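Side-chain contact in xylulose kinase (Bifidobacterium adolescentis ATCC 15703, PDB 3I8B), which probably phosphorylates D-xylulose at the expense of ATP, giving D-xylulose 5-phosphate and ADP: residues C414-L417 and I418-L421. Numbering follows the deposited sequence.
Sequences CLEL and IRSL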
loop_
_atom_site.group_PDB
_atom_site.type_symbol
_atom_site.label_atom_id
_atom_site.label_comp_id
_atom_site.label_asym_id
_atom_site.label_seq_id
_atom_site.Cartn_x
_atom_site.Cartn_y
_atom_site.Cartn_z
ATOM N N CYS A 414 -7.597 5.547 13.908
ATOM C CA CYS A 414 -7.479 4.562 12.839
ATOM C C CYS A 414 -7.586 3.127 13.361
ATOM O O CYS A 414 -8.276 2.294 12.782
ATOM C CB CYS A 414 -6.169 4.759 12.075
ATOM S SG CYS A 414 -6.195 6.210 10.988
ATOM N N LEU A 415 -6.893 2.833 14.454
ATOM C CA LEU A 415 -6.965 1.495 15.042
ATOM C C LEU A 415 -8.411 1.145 15.429
ATOM O O LEU A 415 -8.880 0.029 15.189
ATOM C CB LEU A 415 -6.035 1.397 16.253
ATOM C CG LEU A 415 -4.559 1.047 16.024
ATOM C CD1 LEU A 415 -3.970 1.752 14.813
ATOM C CD2 LEU A 415 -3.738 1.335 17.291
ATOM N N GLU A 416 -9.126 2.112 16.003
ATOM C CA GLU A 416 -10.503 1.885 16.427
ATOM C C GLU A 416 -11.437 1.681 15.240
ATOM O O GLU A 416 -12.367 0.883 15.302
ATOM C CB GLU A 416 -10.992 3.056 17.275
ATOM C CG GLU A 416 -10.232 3.187 18.578
ATOM C CD GLU A 416 -10.281 1.912 19.384
ATOM O OE1 GLU A 416 -11.256 1.151 19.216
ATOM O OE2 GLU A 416 -9.348 1.666 20.176
ATOM N N LEU A 417 -11.193 2.419 14.163
ATOM C CA LEU A 417 -11.985 2.246 12.956
ATOM C C LEU A 417 -11.750 0.859 12.345
ATOM O O LEU A 417 -12.698 0.166 11.954
ATOM C CB LEU A 417 -11.636 3.331 11.957
ATOM C CG LEU A 417 -12.415 3.358 10.650
ATOM C CD1 LEU A 417 -13.899 3.509 10.909
ATOM C CD2 LEU A 417 -11.906 4.501 9.795
ATOM N N ILE A 418 -10.488 0.447 12.260
ATOM C CA ILE A 418 -10.181 -0.887 11.734
ATOM C C ILE A 418 -10.822 -1.967 12.601
ATOM O O ILE A 418 -11.468 -2.874 12.088
ATOM C CB ILE A 418 -8.664 -1.114 11.571
ATOM C CG1 ILE A 418 -8.144 -0.237 10.428
ATOM C CG2 ILE A 418 -8.368 -2.610 11.323
ATOM C CD1 ILE A 418 -6.628 -0.176 10.281
ATOM N N ARG A 419 -10.681 -1.845 13.916
ATOM C CA ARG A 419 -11.375 -2.735 14.841
ATOM C C ARG A 419 -12.876 -2.790 14.580
ATOM O O ARG A 419 -13.487 -3.859 14.649
ATOM C CB ARG A 419 -11.116 -2.323 16.294
ATOM C CG ARG A 419 -9.695 -2.497 16.752
ATOM C CD ARG A 419 -9.559 -2.160 18.232
ATOM N NE ARG A 419 -8.281 -2.596 18.778
ATOM C CZ ARG A 419 -7.386 -1.791 19.338
ATOM N NH1 ARG A 419 -7.621 -0.489 19.441
ATOM N NH2 ARG A 419 -6.253 -2.292 19.805
ATOM N N SER A 420 -13.466 -1.638 14.260
ATOM C CA SER A 420 -14.903 -1.548 14.028
ATOM C C SER A 420 -15.328 -2.313 12.773
ATOM O O SER A 420 -16.499 -2.669 12.625
ATOM C CB SER A 420 -15.351 -0.083 13.933
ATOM O OG SER A 420 -15.207 0.404 12.608
ATOM N N LEU A 421 -14.374 -2.573 11.884
ATOM C CA LEU A 421 -14.634 -3.382 10.689
ATOM C C LEU A 421 -14.561 -4.887 10.992
ATOM O O LEU A 421 -14.646 -5.717 10.087
ATOM C CB LEU A 421 -13.645 -3.031 9.569
ATOM C CG LEU A 421 -13.525 -1.550 9.203
ATOM C CD1 LEU A 421 -12.491 -1.348 8.101
ATOM C CD2 LEU A 421 -14.878 -0.957 8.795
#
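Glu416 and Arg419, three residues apart on the last turns of helix 396-420, form a salt bridge in which NH1 of Arg419 lies 2.9 Å from OE2 of Glu416. The oxygen comes to the edge of the guanidinium, near its plane, but the N-H points well off the line (118°) and the hydrogen bond is weak; carboxylate and guanidinium are turned 38° apart. Glu416 reaches this place by a bend at chi2. In Arg419, chi1 (-67°) sets CG beside the backbone N and 3.1 Å from O of Leu415, and the extended chain beyond carries the guanidinium back toward Glu416. The helix belongs to the C-terminal FGGY domain, of the actin-like ATPase clan, and Cys414 and Ile418 turn its buried face onto strands 297-301 and 324-330. At the next residue, the hydroxyl of Ser420 bonds back to the backbone: OG donates to O of Leu417 at 2.6 Å, and CD1 of Leu417 lies 3.8 Å from the same OG. That carbonyl also receives a weak bond from N of Leu421, at 3.2 Å, but the same N lies closer, 2.9 Å, to O of Ile418, its other acceptor, as the backbone tightens from i+4 toward i+3. Upstream, the i to i+4 bonds Cys414-Ile418 and Leu415-Arg419 are nearly straight, that from Ser420 N to Glu416 O more bent. Farther out, Arg412 binds OE2 of Glu416 more strongly, the Arg419 bridge adding to it, while NH2 of Arg419 is held by O of Ile425, just ahead of strand 427-431.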